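Local coordinates for inactivation-no-after-potential D protein (Drosophila melanogaster, PDB 2QKV), which is a scaffold of Drosophila vision whose PDZ domain probably binds peptide segments of partners in a G protein-coupled signalling system, at residues L22-S27 against D54-F59; D62-L67 against A74-A79. The protein carries 1 engineered substitution. All coordinates share one frame; numbering follows the deposited sequence.

Contact 1. Residues L22-S27 against D54-F59; sequences LGLSLS and DIITKF
Ile56 reaches across to the pair Leu24 and Leu26 with a single carbon, its terminal methyl CD1. Strand 33-38 runs between the strands of these residues, so the side chains must span the gap above it, and Leu26 and Ile55, the closest backbone positions, keep their CA atoms 9.0 Å apart. On the Ile56 side, CG1 is anti to the carbonyl carbon (chi1 -59°) and CD1 continues in an extended line (chi2 167°), which carries the methyl to the far strand. A beta-branched residue suits an extended strand, and its long arm supplies the reach. Leu24 answers with CD1, 4.0 Å from Ile56 CD1, the two side chains passing at a slant. Leu26, two residues on and therefore on the same face of its strand, has nearly the same rotamer but offers its other methyl: CD2 lies 4.2 Å from Ile56 CD1, with the side chains roughly perpendicular. The forked end of leucine matters here, because CD2 meets Ile56 while CD1 faces the ring of Phe76, on which Ile56 also rests. Leu22-Gly23-Leu24 probably corresponds to the GLGF-type carboxylate-binding loop of PDZ domains, and Gly23 suits it with a positive phi of 79°. Pro92 of a second subunit packs on Leu22 and Leu26, and Leu26 makes backbone hydrogen bonds to that subunit, consistent with use of the peptide groove. Three buried hydrocarbon side chains meeting through methyl groups imply cohesion by dispersion and exclusion of water, without directional bonds.

Contact 2. Residues D62-L67 against A74-A79; sequences DALEGL and ALFKGA
Leu75 fits its forked end among three side chains of 62-67. Its CD1 lies 4.0 Å from Leu64 CD2, where the two leucines run past each other in opposite directions, and 4.2 Å from Leu67 CD1, which comes in crosswise. The same methyl meets Asp62 CB, so the aspartate lends its aliphatic carbon to the apolar group; Asp62 OD2, 3.9 Å from Leu75 CD2, is in plain van der Waals contact at the partly exposed margin, a setting that suits a charged end. Phe76 follows on the buried side of the helix: Leu64 CD1 approaches the edge of its ring, near the ring plane, at 4.0 Å from CE1. Leu64 therefore divides its two methyls between consecutive helix residues. This is the PDZ arrangement in which the helix beside the peptide groove follows a short strand and a turn; here a type II turn runs from Leu64 to Leu67, with Gly66 supplying the positive phi of 74° that its third position requires. Further along, Gly78, with no side chain, fits close to the carbonyl of Ala74, its N donating to Ala74 O at 2.9 Å. Ala79, small and buried, donates its backbone N-H to Phe76 O and sets its methyl against Phe59.

Contact 1 and contact 2 have centres 10 Å apart and are joined through neighbouring strands 55-59 and 62-63. Leu64 N lies 2.8 Å from Thr57 O, a probable hydrogen bond that ties the turn of contact 2 to the strand of contact 1. Leu64 CD1 also sits 3.4 Å from Ile56 O, and Phe59 CE2 comes within 3.3 Å of Leu75 O. Phe76 connects the two apolar clusters: it packs on Ile56 and Leu26 of contact 1 and meets Leu64 in contact 2, with the Phe59 ring, its plane turned by about 30°, as an added neighbour. In the PDZ fold, strand 24-28 and helix 69-77 flank the peptide groove; Pro92 of a second subunit touches both Leu26 and Phe76, probably occupying part of it.

Contact 1. Residues L22-S27 against D54-F59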
loop_
_atom_site.group_PDB
_atom_site.type_symbol
_atom_site.label_atom_id
_atom_site.label_comp_id
_atom_site.label_asym_id
_atom_site.label_seq_id
_atom_site.Cartn_x
_atom_site.Cartn_y
_atom_site.Cartn_z
ATOM N N LEU A 22 -9.998 -2.488 26.310
ATOM C CA LEU A 22 -10.204 -1.158 25.754
ATOM C C LEU A 22 -11.562 -1.129 25.067
ATOM O O LEU A 22 -12.230 -0.092 25.030
ATOM C CB LEU A 22 -9.117 -0.831 24.732
ATOM C CG LEU A 22 -7.693 -0.602 25.225
ATOM C CD1 LEU A 22 -6.806 -0.324 24.019
ATOM C CD2 LEU A 22 -7.655 0.575 26.190
ATOM N N GLY A 23 -11.959 -2.269 24.504
ATOM C CA GLY A 23 -13.242 -2.360 23.832
ATOM C C GLY A 23 -13.269 -1.773 22.434
ATOM O O GLY A 23 -14.329 -1.391 21.943
ATOM N N LEU A 24 -12.108 -1.711 21.793
ATOM C CA LEU A 24 -12.007 -1.143 20.451
ATOM C C LEU A 24 -11.656 -2.184 19.400
ATOM O O LEU A 24 -10.657 -2.882 19.546
ATOM C CB LEU A 24 -10.908 -0.080 20.408
ATOM C CG LEU A 24 -10.883 1.035 21.447
ATOM C CD1 LEU A 24 -9.624 1.889 21.245
ATOM C CD2 LEU A 24 -12.131 1.867 21.310
ATOM N N SER A 25 -12.466 -2.276 18.348
ATOM C CA SER A 25 -12.181 -3.181 17.232
ATOM C C SER A 25 -11.456 -2.284 16.226
ATOM O O SER A 25 -11.993 -1.249 15.826
ATOM C CB SER A 25 -13.474 -3.715 16.619
ATOM O OG SER A 25 -14.220 -4.447 17.581
ATOM N N LEU A 26 -10.251 -2.669 15.823
ATOM C CA LEU A 26 -9.452 -1.838 14.920
ATOM C C LEU A 26 -9.378 -2.360 13.496
ATOM O O LEU A 26 -9.370 -3.563 13.265
ATOM C CB LEU A 26 -8.027 -1.711 15.461
ATOM C CG LEU A 26 -7.870 -1.277 16.915
ATOM C CD1 LEU A 26 -6.396 -1.324 17.282
ATOM C CD2 LEU A 26 -8.431 0.139 17.099
ATOM N N SER A 27 -9.296 -1.428 12.552
ATOM C CA SER A 27 -9.211 -1.728 11.123
ATOM C C SER A 27 -7.989 -0.953 10.630
ATOM O O SER A 27 -7.981 0.283 10.695
ATOM C CB SER A 27 -10.478 -1.222 10.428
ATOM O OG SER A 27 -10.421 -1.401 9.021
ATOM N N ASP A 54 -13.347 7.063 14.228
ATOM C CA ASP A 54 -12.155 7.850 14.536
ATOM C C ASP A 54 -10.935 7.014 14.161
ATOM O O ASP A 54 -10.982 5.780 14.203
ATOM C CB ASP A 54 -12.078 8.198 16.023
ATOM C CG ASP A 54 -13.071 9.274 16.436
ATOM O OD1 ASP A 54 -13.673 9.915 15.547
ATOM O OD2 ASP A 54 -13.219 9.472 17.667
ATOM N N ILE A 55 -9.840 7.680 13.799
ATOM C CA ILE A 55 -8.626 6.987 13.404
ATOM C C ILE A 55 -7.493 7.309 14.365
ATOM O O ILE A 55 -7.101 8.477 14.500
ATOM C CB ILE A 55 -8.173 7.387 11.976
ATOM C CG1 ILE A 55 -9.315 7.151 10.987
ATOM C CG2 ILE A 55 -6.941 6.573 11.581
ATOM C CD1 ILE A 55 -8.980 7.547 9.565
ATOM N N ILE A 56 -6.992 6.275 15.040
ATOM C CA ILE A 56 -5.885 6.440 15.976
ATOM C C ILE A 56 -4.619 6.465 15.118
ATOM O O ILE A 56 -4.331 5.505 14.394
ATOM C CB ILE A 56 -5.851 5.262 16.974
ATOM C CG1 ILE A 56 -7.180 5.215 17.743
ATOM C CG2 ILE A 56 -4.668 5.421 17.933
ATOM C CD1 ILE A 56 -7.425 3.930 18.553
ATOM N N THR A 57 -3.859 7.557 15.227
ATOM C CA THR A 57 -2.657 7.757 14.416
ATOM C C THR A 57 -1.308 7.649 15.131
ATOM O O THR A 57 -0.260 7.585 14.479
ATOM C CB THR A 57 -2.729 9.120 13.699
ATOM O OG1 THR A 57 -2.895 10.153 14.681
ATOM C CG2 THR A 57 -3.923 9.151 12.760
ATOM N N LYS A 58 -1.328 7.672 16.460
ATOM C CA LYS A 58 -0.101 7.525 17.240
ATOM C C LYS A 58 -0.472 6.794 18.526
ATOM O O LYS A 58 -1.498 7.073 19.127
ATOM C CB LYS A 58 0.541 8.884 17.557
ATOM C CG LYS A 58 1.932 8.747 18.189
ATOM C CD LYS A 58 2.696 10.059 18.255
ATOM C CE LYS A 58 3.147 10.494 16.870
ATOM N NZ LYS A 58 4.134 11.619 16.907
ATOM N N PHE A 59 0.351 5.836 18.929
ATOM C CA PHE A 59 0.057 5.065 20.132
ATOM C C PHE A 59 1.308 5.024 20.989
ATOM O O PHE A 59 2.345 4.542 20.548
ATOM C CB PHE A 59 -0.365 3.632 19.769
ATOM C CG PHE A 59 -0.831 2.830 20.952
ATOM C CD1 PHE A 59 -2.157 2.902 21.370
ATOM C CD2 PHE A 59 0.068 2.065 21.693
ATOM C CE1 PHE A 59 -2.595 2.228 22.516
ATOM C CE2 PHE A 59 -0.363 1.384 22.848
ATOM C CZ PHE A 59 -1.698 1.470 23.254
#

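Contact 2. Residues D62-L67 against A74-A79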
loop_
_atom_site.group_PDB
_atom_site.type_symbol
_atom_site.label_atom_id
_atom_site.label_comp_id
_atom_site.label_asym_id
_atom_site.label_seq_id
_atom_site.Cartn_x
_atom_site.Cartn_y
_atom_site.Cartn_z
ATOM N N ASP A 62 4.528 6.042 19.305
ATOM C CA ASP A 62 4.854 5.502 17.992
ATOM C C ASP A 62 3.824 5.894 16.942
ATOM O O ASP A 62 2.638 5.593 17.093
ATOM C CB ASP A 62 4.953 3.973 18.049
ATOM C CG ASP A 62 6.212 3.492 18.741
ATOM O OD1 ASP A 62 7.302 4.010 18.418
ATOM O OD2 ASP A 62 6.114 2.586 19.591
ATOM N N ALA A 63 4.284 6.562 15.886
ATOM C CA ALA A 63 3.399 6.952 14.792
ATOM C C ALA A 63 2.935 5.672 14.102
ATOM O O ALA A 63 3.746 4.782 13.832
ATOM C CB ALA A 63 4.147 7.846 13.806
ATOM N N LEU A 64 1.635 5.576 13.825
ATOM C CA LEU A 64 1.089 4.380 13.195
ATOM C C LEU A 64 1.021 4.426 11.674
ATOM O O LEU A 64 0.760 3.405 11.040
ATOM C CB LEU A 64 -0.308 4.074 13.757
ATOM C CG LEU A 64 -0.436 3.893 15.277
ATOM C CD1 LEU A 64 -1.872 3.511 15.619
ATOM C CD2 LEU A 64 0.521 2.819 15.766
ATOM N N GLU A 65 1.253 5.592 11.079
ATOM C CA GLU A 65 1.196 5.667 9.620
ATOM C C GLU A 65 2.147 4.669 8.961
ATOM O O GLU A 65 3.313 4.551 9.348
ATOM C CB GLU A 65 1.514 7.089 9.128
ATOM C CG GLU A 65 2.786 7.662 9.670
ATOM C CD GLU A 65 2.542 8.627 10.818
ATOM O OE1 GLU A 65 1.683 8.335 11.689
ATOM O OE2 GLU A 65 3.218 9.675 10.845
ATOM N N GLY A 66 1.616 3.925 7.995
ATOM C CA GLY A 66 2.415 2.965 7.259
ATOM C C GLY A 66 2.817 1.680 7.950
ATOM O O GLY A 66 3.442 0.831 7.332
ATOM N N LEU A 67 2.489 1.521 9.221
ATOM C CA LEU A 67 2.888 0.306 9.908
ATOM C C LEU A 67 2.011 -0.883 9.566
ATOM O O LEU A 67 0.805 -0.739 9.339
ATOM C CB LEU A 67 2.830 0.495 11.433
ATOM C CG LEU A 67 3.754 1.502 12.119
ATOM C CD1 LEU A 67 3.535 1.423 13.641
ATOM C CD2 LEU A 67 5.212 1.182 11.793
ATOM N N ALA A 74 0.322 -5.211 17.862
ATOM C CA ALA A 74 1.244 -5.618 18.920
ATOM C C ALA A 74 1.461 -4.483 19.906
ATOM O O ALA A 74 1.568 -4.714 21.108
ATOM C CB ALA A 74 2.583 -6.066 18.319
ATOM N N LEU A 75 1.519 -3.253 19.404
ATOM C CA LEU A 75 1.726 -2.101 20.279
ATOM C C LEU A 75 0.534 -1.937 21.226
ATOM O O LEU A 75 0.703 -1.735 22.442
ATOM C CB LEU A 75 1.906 -0.824 19.446
ATOM C CG LEU A 75 3.113 -0.820 18.509
ATOM C CD1 LEU A 75 3.115 0.451 17.678
ATOM C CD2 LEU A 75 4.395 -0.922 19.320
ATOM N N PHE A 76 -0.678 -2.022 20.677
ATOM C CA PHE A 76 -1.874 -1.908 21.507
ATOM C C PHE A 76 -1.912 -3.044 22.537
ATOM O O PHE A 76 -2.158 -2.820 23.729
ATOM C CB PHE A 76 -3.150 -2.012 20.663
ATOM C CG PHE A 76 -3.569 -0.731 19.974
ATOM C CD1 PHE A 76 -2.977 -0.329 18.785
ATOM C CD2 PHE A 76 -4.592 0.043 20.509
ATOM C CE1 PHE A 76 -3.404 0.838 18.128
ATOM C CE2 PHE A 76 -5.030 1.199 19.876
ATOM C CZ PHE A 76 -4.432 1.603 18.673
ATOM N N LYS A 77 -1.678 -4.265 22.071
ATOM C CA LYS A 77 -1.739 -5.431 22.946
ATOM C C LYS A 77 -0.695 -5.401 24.055
ATOM O O LYS A 77 -0.924 -5.929 25.141
ATOM C CB LYS A 77 -1.577 -6.711 22.120
ATOM C CG LYS A 77 -2.068 -7.988 22.801
ATOM C CD LYS A 77 -3.586 -8.102 22.727
ATOM C CE LYS A 77 -4.069 -9.472 23.163
ATOM N NZ LYS A 77 -5.533 -9.641 22.936
ATOM N N GLY A 78 0.438 -4.764 23.785
ATOM C CA GLY A 78 1.511 -4.701 24.762
ATOM C C GLY A 78 1.383 -3.642 25.843
ATOM O O GLY A 78 2.215 -3.587 26.753
ATOM N N ALA A 79 0.362 -2.794 25.760
ATOM C CA ALA A 79 0.171 -1.744 26.757
ATOM C C ALA A 79 -0.575 -2.284 27.977
ATOM O O ALA A 79 -1.756 -2.619 27.890
ATOM C CB ALA A 79 -0.609 -0.579 26.147
#